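PDB 5HYZ: SCARECROW-LIKE protein 7 from Oryza sativa Japonica Group, which probably acts as a transcription factor in plant development and abiotic stress resistance, binding DNA in vitro, and is represented here by its GRAS domain. Local coordinates for residues 354-359 with 370-374; 222-226 with 317-323; 95-99 with 329-335; 202-206 with 232-238. One frame throughout, in Å; residues are numbered along the deposited sequence.

How the contacts relate
Contacts 1 and 4 lie in one mixed sheet, where strands 366-374 and 236-242 are neighbours, and both combine backbone hydrogen bonds with side chains on the faces. Contact 2 packs helix 220-231 against the C-terminal end of helix 311-320 by apolar side chains and a cation-pi pair, under one face of that sheet; W374 of contact 1 rests on M318 and F323, and F323 also meets V237 of contact 4. Contact 3 lies on the other face, where T96 touches V371 and A97 touches N206 and T238. Contacts 1 and 4 are buried. Contact 2 is largely buried, with R223 and the exposed W320 at its margin, whereas contact 3 is partly buried, wetter and more polar, and borders the second subunit.

Contact 1 (354-359 with 370-374); sequences LPPAFL and TVSAW
F358 turns its CG anti to its own carbonyl carbon (chi1 -63°), which brings the CD1-CE1 side of the ring against T370 and S372 of the neighbouring strand. T370 meets it with its methyl, CG2 being 3.4 Å from F358 CD1, while its hydroxyl is engaged by E243 and S360. S372 holds OG between its backbone N and carbonyl carbon (chi1 50°); there OG lies 3.4 Å from F358 CE1 and accepts a hydrogen bond from W374 NE1 at 2.8 Å. This bond helps fix the rotation of the indole, whose six-membered ring presents its edge to the face of F358. The pair is an offset edge-to-face stack, with centroids of the F358 ring and the W374 six-membered ring 6.0 Å apart and planes at 64°; the nearest atoms are F358 CZ and W374 CZ2 at 3.8 Å. The backbones meet at an antiparallel hydrogen-bonded pair: L359 N donates to V371 O at 3.0 Å and V371 N to L359 O at 2.9 Å, both nearly straight. Beyond the pair a water takes over, accepting from A373 N and lying 2.7 Å from A357 O. L359 and V371 both touch F92 of helix 89-104, whereas F358 and W374 meet helix 311-320 at S311 and M318. Just before F358, the chain turns through a cis peptide bond between P355 and P356, and L354 and F358 exchange two backbone hydrogen bonds. The arrangement is the open end of the beta hairpin formed by strands 358-363 and 366-374, in the predicted SAW region of the GRAS domain.

Contact 2 (222-226 with 317-323); sequences VRRVL and LMEWCGF
R223 NH2 sits over one face of the W320 indole, offset toward the rim and 3.3 Å from W320 CE3, as part of a cation-pi pair. The guanidinium is not laid flat on the ring: its plane stands 73° from that of the indole, so one edge points down at it. R223 CZ is 4.1 Å from the centroid of the six-membered ring of W320 and almost straight above it. The arginine chain reaches this place with a bend at chi3 (-34°). Deeper in, L226 spreads its branches against selenomethionine M318: CD2 of L226 is 3.7 Å from SE of M318, and CD1 touches the same atom. L226 CB leans on C321 SG at 3.8 Å, and the edge of the F323 ring lies near the L226 carbonyl, CE2 of F323 being 3.7 Å from L226 O. Helix 311-320 ends here in a Schellman motif, with G322 as the C-prime residue; F323 N bonds to M318 O and G322 N to E319 O. That turn directs F323 inward toward W374 and V237. Cohesion between helix 220-231 and this terminus therefore comes from apolar contacts inside, with a cation-pi pair at the margin, where R223 probably gains electrostatic attraction from the ring of the exposed W320.

Contact 3 (95-99 with 329-335); sequences LTANQ and SNYARSQ
Q335 NE2 donates a weak, bent hydrogen bond to L95 O at 2.9 Å. The glutamine reaches it as an extended arm, with CG anti to the backbone N (chi1 176°), passing close over L95 CB, which is 3.6 Å from Q335 NE2. L95 O also accepts the helical bond from Q99 N and one from a water, so it has three donors, that of Q335 weak. Bridging waters extend the link. The first donates to L95 O and, at 2.6 Å, to Q335 OE1; the second accepts from Q335 NE2 and donates to A332 O and to T96 OG1, whose hydroxyl is also hydrogen-bonded to F92 O. The amide of Q335 is thus held from both ends. Helix 89-104, in the predicted VHIID region, is joined in this way to the start of helix 332-339 in the predicted SAW region. Before that helix, S329 OG accepts from Y331 N at 2.7 Å, forming an ST turn, and E103 binds both S329 OG and Q99 NE2. Apolar packing is sparse: Q99 CG lies 3.6 Å from S329 CB, and the methyl groups T96 CG2 and A332 CB approach at 4.5 Å. Contacts with the other chain of the homodimer flank the site, Y331 OH bonding to K138 and S334 OG to Q129 of the second subunit.

Contact 4 (202-206 with 232-238); sequences AVAVN and LSPAVVT
N206 and T238, side by side on parallel strands, lean obliquely together, and T238 OG1 donates to N206 OD1 at 2.8 Å. The hydroxyl lies 26° out of the carbonyl plane of the amide, which it meets because OG1 is tucked between the backbone N and the carbonyl carbon of T238 (chi1 44°). OD1 of N206 is also held by Q123, and its ND2 by D115 of the predicted VHIID motif, so the buried amide is fixed at both ends. On the same face A204 CB abuts V236 CG1 at 3.9 Å. The opposite face is apolar: V205 CB faces V237 CG2 at 4.1 Å, while the V205 and P234 side chains lie askew, V205 CG2 4.0 Å from P234 CB and also touching a methyl of L232. V203 completes this patch over L232 and P234. Between the faces V205 N donates to V236 O at 3.0 Å and T238 N to V205 O at 2.8 Å; ahead of these bonds A235 N donates to V203 O at 2.7 Å, and a water joins V203 N to S233 O near the start of strand 202-208. The strands belong to a beta-alpha-beta unit whose helix 220-231 packs on F207 through V225 and L226. Strand 202-208 runs between strands 110-118 and 236-242, with helix 89-104 covering A204, N206, V236 and T238 through A97, I101 and A104.

Contact 1 (354-359 with 370-374)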
loop_
_atom_site.group_PDB
_atom_site.type_symbol
_atom_site.label_atom_id
_atom_site.label_comp_id
_atom_site.label_asym_id
_atom_site.label_seq_id
_atom_site.Cartn_x
_atom_site.Cartn_y
_atom_site.Cartn_z
ATOM N N LEU A 354 6.161 18.762 14.719
ATOM C CA LEU A 354 6.048 20.220 14.829
ATOM C C LEU A 354 5.287 20.508 16.109
ATOM O O LEU A 354 4.361 19.773 16.477
ATOM C CB LEU A 354 5.334 20.852 13.615
ATOM C CG LEU A 354 5.915 20.510 12.258
ATOM C CD1 LEU A 354 4.982 20.942 11.146
ATOM C CD2 LEU A 354 7.260 21.188 12.091
ATOM N N PRO A 355 5.653 21.591 16.822
ATOM C CA PRO A 355 5.040 21.800 18.136
ATOM C C PRO A 355 3.646 22.377 18.097
ATOM O O PRO A 355 3.324 23.149 17.221
ATOM C CB PRO A 355 6.014 22.806 18.810
ATOM C CG PRO A 355 6.565 23.568 17.669
ATOM C CD PRO A 355 6.761 22.539 16.567
ATOM N N PRO A 356 2.825 22.075 19.106
ATOM C CA PRO A 356 3.114 21.194 20.255
ATOM C C PRO A 356 2.903 19.693 19.992
ATOM O O PRO A 356 3.558 18.830 20.591
ATOM C CB PRO A 356 2.112 21.655 21.304
ATOM C CG PRO A 356 0.975 22.251 20.515
ATOM C CD PRO A 356 1.603 22.871 19.287
ATOM N N ALA A 357 1.975 19.348 19.097
ATOM C CA ALA A 357 1.689 17.929 18.988
ATOM C C ALA A 357 1.361 17.511 17.588
ATOM O O ALA A 357 0.621 16.518 17.405
ATOM C CB ALA A 357 0.542 17.537 19.959
ATOM N N PHE A 358 1.928 18.215 16.604
ATOM C CA PHE A 358 1.721 17.858 15.184
ATOM C C PHE A 358 2.679 16.777 14.711
ATOM O O PHE A 358 3.842 16.806 15.111
ATOM C CB PHE A 358 1.957 19.059 14.261
ATOM C CG PHE A 358 0.996 20.190 14.502
ATOM C CD1 PHE A 358 -0.237 20.212 13.845
ATOM C CD2 PHE A 358 1.343 21.276 15.347
ATOM C CE1 PHE A 358 -1.116 21.308 14.034
ATOM C CE2 PHE A 358 0.446 22.370 15.549
ATOM C CZ PHE A 358 -0.767 22.382 14.919
ATOM N N LEU A 359 2.252 15.918 13.789
ATOM C CA LEU A 359 3.203 14.975 13.148
ATOM C C LEU A 359 3.108 15.243 11.688
ATOM O O LEU A 359 2.018 15.271 11.152
ATOM C CB LEU A 359 2.851 13.519 13.446
ATOM C CG LEU A 359 3.837 12.505 12.825
ATOM C CD1 LEU A 359 5.220 12.644 13.434
ATOM C CD2 LEU A 359 3.311 11.132 13.094
ATOM N N THR A 370 0.463 17.630 7.465
ATOM C CA THR A 370 0.534 17.571 8.923
ATOM C C THR A 370 -0.756 17.057 9.545
ATOM O O THR A 370 -1.848 17.486 9.150
ATOM C CB THR A 370 0.855 18.978 9.414
ATOM O OG1 THR A 370 2.057 19.377 8.718
ATOM C CG2 THR A 370 1.070 19.049 10.886
ATOM N N VAL A 371 -0.644 16.195 10.548
ATOM C CA VAL A 371 -1.820 15.629 11.191
ATOM C C VAL A 371 -1.744 15.974 12.663
ATOM O O VAL A 371 -0.652 15.992 13.261
ATOM C CB VAL A 371 -1.876 14.094 11.011
ATOM C CG1 VAL A 371 -3.049 13.485 11.847
ATOM C CG2 VAL A 371 -2.202 13.793 9.505
ATOM N N SER A 372 -2.886 16.277 13.276
ATOM C CA SER A 372 -2.940 16.568 14.713
ATOM C C SER A 372 -4.303 16.169 15.264
ATOM O O SER A 372 -5.263 15.981 14.500
ATOM C CB SER A 372 -2.692 18.068 14.994
ATOM O OG SER A 372 -3.524 18.858 14.160
ATOM N N ALA A 373 -4.367 16.014 16.566
ATOM C CA ALA A 373 -5.615 15.639 17.253
ATOM C C ALA A 373 -5.931 16.701 18.328
ATOM O O ALA A 373 -4.992 17.266 18.913
ATOM C CB ALA A 373 -5.466 14.252 17.921
ATOM N N TRP A 374 -7.219 16.937 18.591
ATOM C CA TRP A 374 -7.688 18.061 19.440
ATOM C C TRP A 374 -8.869 17.593 20.238
ATOM O O TRP A 374 -9.580 16.694 19.788
ATOM C CB TRP A 374 -8.117 19.270 18.560
ATOM C CG TRP A 374 -6.995 19.672 17.664
ATOM C CD1 TRP A 374 -6.677 19.145 16.420
ATOM C CD2 TRP A 374 -6.009 20.652 17.956
ATOM N NE1 TRP A 374 -5.541 19.763 15.937
ATOM C CE2 TRP A 374 -5.106 20.679 16.863
ATOM C CE3 TRP A 374 -5.777 21.499 19.064
ATOM C CZ2 TRP A 374 -3.988 21.529 16.821
ATOM C CZ3 TRP A 374 -4.609 22.372 19.012
ATOM C CH2 TRP A 374 -3.757 22.365 17.892
HETATM O O HOH W 1 -1.975 16.187 18.142
#

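Contact 2 (222-226 with 317-323)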
loop_
_atom_site.group_PDB
_atom_site.type_symbol
_atom_site.label_atom_id
_atom_site.label_comp_id
_atom_site.label_asym_id
_atom_site.label_seq_id
_atom_site.Cartn_x
_atom_site.Cartn_y
_atom_site.Cartn_z
ATOM N N VAL A 222 -14.769 29.022 8.805
ATOM C CA VAL A 222 -13.986 27.988 9.523
ATOM C C VAL A 222 -14.404 28.053 10.995
ATOM O O VAL A 222 -14.569 27.041 11.664
ATOM C CB VAL A 222 -12.395 28.123 9.321
ATOM C CG1 VAL A 222 -11.882 29.498 9.651
ATOM C CG2 VAL A 222 -11.643 27.090 10.199
ATOM N N ARG A 223 -14.678 29.253 11.497
ATOM C CA ARG A 223 -15.197 29.345 12.853
ATOM C C ARG A 223 -16.512 28.639 13.049
ATOM O O ARG A 223 -16.710 27.980 14.077
ATOM C CB ARG A 223 -15.378 30.812 13.263
ATOM C CG ARG A 223 -16.044 30.944 14.602
ATOM C CD ARG A 223 -15.762 32.294 15.175
ATOM N NE ARG A 223 -14.422 32.776 14.804
ATOM C CZ ARG A 223 -13.355 32.762 15.606
ATOM N NH1 ARG A 223 -13.448 32.268 16.857
ATOM N NH2 ARG A 223 -12.203 33.256 15.153
ATOM N N ARG A 224 -17.415 28.783 12.084
ATOM C CA ARG A 224 -18.762 28.257 12.221
ATOM C C ARG A 224 -18.648 26.746 12.262
ATOM O O ARG A 224 -19.306 26.114 13.110
ATOM C CB ARG A 224 -19.707 28.707 11.071
ATOM C CG ARG A 224 -21.195 28.256 11.241
ATOM C CD ARG A 224 -22.107 28.743 10.105
ATOM N NE ARG A 224 -23.532 28.415 10.331
ATOM C CZ ARG A 224 -24.041 27.169 10.315
ATOM N NH1 ARG A 224 -23.264 26.077 10.072
ATOM N NH2 ARG A 224 -25.350 27.005 10.544
ATOM N N VAL A 225 -17.803 26.156 11.380
ATOM C CA VAL A 225 -17.772 24.689 11.400
ATOM C C VAL A 225 -16.976 24.134 12.625
ATOM O O VAL A 225 -17.320 23.074 13.127
ATOM C CB VAL A 225 -17.218 24.091 10.056
ATOM C CG1 VAL A 225 -15.749 24.080 9.989
ATOM C CG2 VAL A 225 -17.636 22.591 9.928
ATOM N N LEU A 226 -15.938 24.816 13.092
ATOM C CA LEU A 226 -15.238 24.369 14.336
ATOM C C LEU A 226 -16.154 24.476 15.541
ATOM O O LEU A 226 -16.154 23.611 16.408
ATOM C CB LEU A 226 -13.957 25.151 14.592
ATOM C CG LEU A 226 -12.867 24.856 13.574
ATOM C CD1 LEU A 226 -11.608 25.698 13.836
ATOM C CD2 LEU A 226 -12.508 23.338 13.598
ATOM N N LEU A 317 -6.098 28.872 15.593
ATOM C CA LEU A 317 -7.553 28.824 15.318
ATOM C C LEU A 317 -8.268 27.784 16.183
ATOM O O LEU A 317 -9.320 28.011 16.767
ATOM C CB LEU A 317 -7.751 28.495 13.850
ATOM C CG LEU A 317 -7.689 29.612 12.858
ATOM C CD1 LEU A 317 -7.475 29.000 11.473
ATOM C CD2 LEU A 317 -9.068 30.251 12.943
HETATM N N MSE A 318 -7.663 26.609 16.314
HETATM C CA MSE A 318 -8.278 25.554 17.119
HETATM C C MSE A 318 -8.415 26.020 18.579
HETATM O O MSE A 318 -9.426 25.795 19.193
HETATM C CB MSE A 318 -7.433 24.254 17.093
HETATM C CG MSE A 318 -7.247 23.621 15.720
HETATM SE SE MSE A 318 -9.042 23.150 14.917
HETATM C CE MSE A 318 -9.480 21.773 16.185
ATOM N N GLU A 319 -7.376 26.681 19.114
ATOM C CA GLU A 319 -7.415 27.095 20.521
ATOM C C GLU A 319 -8.397 28.239 20.693
ATOM O O GLU A 319 -9.070 28.363 21.708
ATOM C CB GLU A 319 -6.030 27.514 20.984
ATOM C CG GLU A 319 -5.117 26.212 21.019
ATOM C CD GLU A 319 -3.725 26.422 21.604
ATOM O OE1 GLU A 319 -3.206 27.545 21.548
ATOM O OE2 GLU A 319 -3.126 25.404 22.018
ATOM N N TRP A 320 -8.467 29.046 19.679
ATOM C CA TRP A 320 -9.444 30.159 19.686
ATOM C C TRP A 320 -10.872 29.594 19.783
ATOM O O TRP A 320 -11.732 30.177 20.426
ATOM C CB TRP A 320 -9.236 31.005 18.436
ATOM C CG TRP A 320 -9.931 32.390 18.489
ATOM C CD1 TRP A 320 -10.717 32.866 19.496
ATOM C CD2 TRP A 320 -9.820 33.435 17.535
ATOM N NE1 TRP A 320 -11.153 34.140 19.200
ATOM C CE2 TRP A 320 -10.600 34.516 18.000
ATOM C CE3 TRP A 320 -9.120 33.571 16.321
ATOM C CZ2 TRP A 320 -10.721 35.726 17.289
ATOM C CZ3 TRP A 320 -9.234 34.757 15.613
ATOM C CH2 TRP A 320 -10.037 35.825 16.097
ATOM N N CYS A 321 -11.102 28.407 19.197
ATOM C CA CYS A 321 -12.413 27.789 19.201
ATOM C C CYS A 321 -12.590 26.858 20.373
ATOM O O CYS A 321 -13.579 26.161 20.465
ATOM C CB CYS A 321 -12.654 27.069 17.845
ATOM S SG CYS A 321 -12.802 28.280 16.487
ATOM N N GLY A 322 -11.629 26.845 21.290
ATOM C CA GLY A 322 -11.848 26.168 22.545
ATOM C C GLY A 322 -11.274 24.760 22.587
ATOM O O GLY A 322 -11.519 24.060 23.550
ATOM N N PHE A 323 -10.541 24.338 21.552
ATOM C CA PHE A 323 -9.905 22.998 21.575
ATOM C C PHE A 323 -8.534 23.017 22.210
ATOM O O PHE A 323 -7.881 24.051 22.200
ATOM C CB PHE A 323 -9.764 22.475 20.139
ATOM C CG PHE A 323 -11.099 22.141 19.502
ATOM C CD1 PHE A 323 -11.780 20.965 19.848
ATOM C CD2 PHE A 323 -11.659 23.029 18.585
ATOM C CE1 PHE A 323 -13.018 20.621 19.246
ATOM C CE2 PHE A 323 -12.916 22.729 17.974
ATOM C CZ PHE A 323 -13.598 21.517 18.334
#

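Contact 3 (95-99 with 329-335)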
loop_
_atom_site.group_PDB
_atom_site.type_symbol
_atom_site.label_atom_id
_atom_site.label_comp_id
_atom_site.label_asym_id
_atom_site.label_seq_id
_atom_site.Cartn_x
_atom_site.Cartn_y
_atom_site.Cartn_z
ATOM N N LEU A 95 -4.226 6.977 8.254
ATOM C CA LEU A 95 -3.812 6.065 9.316
ATOM C C LEU A 95 -3.433 6.794 10.596
ATOM O O LEU A 95 -3.716 6.302 11.680
ATOM C CB LEU A 95 -2.629 5.171 8.861
ATOM C CG LEU A 95 -3.093 4.211 7.763
ATOM C CD1 LEU A 95 -2.042 3.153 7.439
ATOM C CD2 LEU A 95 -4.522 3.527 7.940
ATOM N N THR A 96 -2.813 7.981 10.483
ATOM C CA THR A 96 -2.441 8.668 11.701
ATOM C C THR A 96 -3.709 9.226 12.435
ATOM O O THR A 96 -3.852 9.088 13.677
ATOM C CB THR A 96 -1.459 9.817 11.384
ATOM O OG1 THR A 96 -0.342 9.245 10.715
ATOM C CG2 THR A 96 -0.959 10.489 12.655
ATOM N N ALA A 97 -4.619 9.787 11.662
ATOM C CA ALA A 97 -5.903 10.195 12.219
ATOM C C ALA A 97 -6.655 9.001 12.879
ATOM O O ALA A 97 -7.194 9.117 13.995
ATOM C CB ALA A 97 -6.755 10.818 11.120
ATOM N N ASN A 98 -6.675 7.856 12.180
ATOM C CA ASN A 98 -7.396 6.705 12.707
ATOM C C ASN A 98 -6.823 6.228 14.014
ATOM O O ASN A 98 -7.554 5.801 14.904
ATOM C CB ASN A 98 -7.377 5.533 11.694
ATOM C CG ASN A 98 -8.352 5.728 10.560
ATOM O OD1 ASN A 98 -9.103 6.706 10.561
ATOM N ND2 ASN A 98 -8.386 4.774 9.597
ATOM N N GLN A 99 -5.496 6.261 14.138
ATOM C CA GLN A 99 -4.905 5.829 15.386
ATOM C C GLN A 99 -5.363 6.727 16.527
ATOM O O GLN A 99 -5.699 6.237 17.636
ATOM C CB GLN A 99 -3.352 5.805 15.220
ATOM C CG GLN A 99 -2.641 5.167 16.405
ATOM C CD GLN A 99 -3.005 3.668 16.522
ATOM O OE1 GLN A 99 -3.170 2.964 15.499
ATOM N NE2 GLN A 99 -3.170 3.184 17.767
ATOM N N SER A 329 -0.391 9.095 19.424
ATOM C CA SER A 329 -0.068 7.789 19.931
ATOM C C SER A 329 1.399 7.639 19.964
ATOM O O SER A 329 2.152 8.054 19.034
ATOM C CB SER A 329 -0.657 6.708 19.021
ATOM O OG SER A 329 -0.180 5.436 19.329
ATOM N N ASN A 330 1.761 6.905 20.984
ATOM C CA ASN A 330 3.066 6.344 21.086
ATOM C C ASN A 330 3.486 5.522 19.878
ATOM O O ASN A 330 4.692 5.314 19.704
ATOM C CB ASN A 330 3.088 5.452 22.339
ATOM C CG ASN A 330 2.763 6.239 23.610
ATOM O OD1 ASN A 330 2.714 7.460 23.578
ATOM N ND2 ASN A 330 2.520 5.532 24.726
ATOM N N TYR A 331 2.481 4.962 19.157
ATOM C CA TYR A 331 2.662 4.150 17.974
ATOM C C TYR A 331 2.285 4.858 16.662
ATOM O O TYR A 331 2.014 4.204 15.661
ATOM C CB TYR A 331 1.829 2.870 18.101
ATOM C CG TYR A 331 2.075 2.190 19.437
ATOM C CD1 TYR A 331 3.352 1.734 19.784
ATOM C CD2 TYR A 331 1.070 2.066 20.351
ATOM C CE1 TYR A 331 3.608 1.157 21.050
ATOM C CE2 TYR A 331 1.309 1.470 21.608
ATOM C CZ TYR A 331 2.577 1.026 21.948
ATOM O OH TYR A 331 2.860 0.431 23.188
ATOM N N ALA A 332 2.289 6.195 16.661
ATOM C CA ALA A 332 2.027 6.936 15.422
ATOM C C ALA A 332 3.285 7.079 14.616
ATOM O O ALA A 332 3.240 6.995 13.388
ATOM C CB ALA A 332 1.429 8.323 15.733
ATOM N N ARG A 333 4.428 7.268 15.263
ATOM C CA ARG A 333 5.617 7.335 14.452
ATOM C C ARG A 333 5.941 5.953 13.874
ATOM O O ARG A 333 6.368 5.861 12.712
ATOM C CB ARG A 333 6.815 7.901 15.230
ATOM C CG ARG A 333 8.058 7.952 14.356
ATOM C CD ARG A 333 9.263 8.541 15.077
ATOM N NE ARG A 333 9.172 9.992 15.179
ATOM C CZ ARG A 333 9.708 10.821 14.292
ATOM N NH1 ARG A 333 10.348 10.328 13.226
ATOM N NH2 ARG A 333 9.595 12.129 14.463
ATOM N N SER A 334 5.776 4.878 14.661
ATOM C CA SER A 334 6.065 3.566 14.122
ATOM C C SER A 334 5.062 3.268 12.991
ATOM O O SER A 334 5.432 2.689 11.974
ATOM C CB SER A 334 5.990 2.455 15.203
ATOM O OG SER A 334 4.806 2.599 15.987
ATOM N N GLN A 335 3.807 3.594 13.172
ATOM C CA GLN A 335 2.844 3.275 12.098
ATOM C C GLN A 335 3.192 4.010 10.802
ATOM O O GLN A 335 3.093 3.493 9.670
ATOM C CB GLN A 335 1.447 3.646 12.501
ATOM C CG GLN A 335 0.482 3.421 11.394
ATOM C CD GLN A 335 -0.893 3.759 11.826
ATOM O OE1 GLN A 335 -1.764 2.887 11.849
ATOM N NE2 GLN A 335 -1.124 5.061 12.169
HETATM O O HOH W 2 -4.314 3.378 11.943
HETATM O O HOH W 3 0.832 6.976 11.725
#

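Contact 4 (202-206 with 232-238)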
loop_
_atom_site.group_PDB
_atom_site.type_symbol
_atom_site.label_atom_id
_atom_site.label_comp_id
_atom_site.label_asym_id
_atom_site.label_seq_id
_atom_site.Cartn_x
_atom_site.Cartn_y
_atom_site.Cartn_z
ATOM N N ALA A 202 -19.739 7.837 21.609
ATOM C CA ALA A 202 -18.620 8.765 21.522
ATOM C C ALA A 202 -18.543 9.281 20.106
ATOM O O ALA A 202 -18.654 8.505 19.157
ATOM C CB ALA A 202 -17.302 8.091 21.888
ATOM N N VAL A 203 -18.252 10.566 19.967
ATOM C CA VAL A 203 -18.162 11.178 18.673
ATOM C C VAL A 203 -16.692 11.503 18.347
ATOM O O VAL A 203 -15.972 12.003 19.219
ATOM C CB VAL A 203 -18.977 12.495 18.659
ATOM C CG1 VAL A 203 -18.738 13.185 17.344
ATOM C CG2 VAL A 203 -20.483 12.178 18.874
ATOM N N ALA A 204 -16.258 11.204 17.119
ATOM C CA ALA A 204 -14.999 11.718 16.603
ATOM C C ALA A 204 -15.292 12.505 15.349
ATOM O O ALA A 204 -16.045 12.052 14.482
ATOM C CB ALA A 204 -14.001 10.557 16.300
ATOM N N VAL A 205 -14.674 13.663 15.226
ATOM C CA VAL A 205 -14.858 14.502 14.050
ATOM C C VAL A 205 -13.576 14.531 13.274
ATOM O O VAL A 205 -12.515 14.727 13.859
ATOM C CB VAL A 205 -15.254 15.970 14.437
ATOM C CG1 VAL A 205 -15.515 16.774 13.184
ATOM C CG2 VAL A 205 -16.568 15.888 15.197
ATOM N N ASN A 206 -13.670 14.370 11.955
ATOM C CA ASN A 206 -12.492 14.226 11.110
ATOM C C ASN A 206 -12.479 15.346 10.030
ATOM O O ASN A 206 -13.453 15.535 9.287
ATOM C CB ASN A 206 -12.532 12.811 10.458
ATOM C CG ASN A 206 -11.310 12.503 9.649
ATOM O OD1 ASN A 206 -10.258 12.191 10.249
ATOM N ND2 ASN A 206 -11.461 12.387 8.299
ATOM N N LEU A 232 -20.643 19.021 19.196
ATOM C CA LEU A 232 -20.959 17.595 19.212
ATOM C C LEU A 232 -20.295 16.848 20.366
ATOM O O LEU A 232 -20.416 15.620 20.508
ATOM C CB LEU A 232 -20.540 16.976 17.855
ATOM C CG LEU A 232 -21.115 17.666 16.621
ATOM C CD1 LEU A 232 -20.701 16.877 15.350
ATOM C CD2 LEU A 232 -22.678 17.756 16.677
ATOM N N SER A 233 -19.610 17.605 21.189
ATOM C CA SER A 233 -18.797 17.159 22.321
ATOM C C SER A 233 -17.879 15.973 21.932
ATOM O O SER A 233 -17.924 14.925 22.566
ATOM C CB SER A 233 -19.655 16.728 23.506
ATOM O OG SER A 233 -20.384 17.830 23.983
ATOM N N PRO A 234 -17.088 16.154 20.879
ATOM C CA PRO A 234 -16.275 15.006 20.412
ATOM C C PRO A 234 -15.213 14.574 21.397
ATOM O O PRO A 234 -14.560 15.359 22.111
ATOM C CB PRO A 234 -15.662 15.549 19.091
ATOM C CG PRO A 234 -15.708 17.091 19.255
ATOM C CD PRO A 234 -16.934 17.353 20.041
ATOM N N ALA A 235 -14.976 13.266 21.407
ATOM C CA ALA A 235 -13.868 12.695 22.135
ATOM C C ALA A 235 -12.566 13.147 21.548
ATOM O O ALA A 235 -11.521 13.235 22.260
ATOM C CB ALA A 235 -13.967 11.147 22.085
ATOM N N VAL A 236 -12.566 13.380 20.213
ATOM C CA VAL A 236 -11.379 13.869 19.516
ATOM C C VAL A 236 -11.807 14.475 18.166
ATOM O O VAL A 236 -12.818 14.082 17.578
ATOM C CB VAL A 236 -10.334 12.698 19.285
ATOM C CG1 VAL A 236 -10.866 11.692 18.240
ATOM C CG2 VAL A 236 -8.978 13.280 18.832
ATOM N N VAL A 237 -11.018 15.419 17.687
ATOM C CA VAL A 237 -11.145 16.012 16.380
ATOM C C VAL A 237 -9.810 15.858 15.706
ATOM O O VAL A 237 -8.759 16.277 16.262
ATOM C CB VAL A 237 -11.480 17.523 16.473
ATOM C CG1 VAL A 237 -11.528 18.136 15.038
ATOM C CG2 VAL A 237 -12.829 17.751 17.203
ATOM N N THR A 238 -9.798 15.233 14.540
ATOM C CA THR A 238 -8.550 15.057 13.838
ATOM C C THR A 238 -8.460 16.012 12.683
ATOM O O THR A 238 -9.452 16.282 11.990
ATOM C CB THR A 238 -8.384 13.598 13.324
ATOM O OG1 THR A 238 -9.623 13.174 12.746
ATOM C CG2 THR A 238 -8.148 12.689 14.517
HETATM O O HOH W 4 -18.157 12.102 22.417
#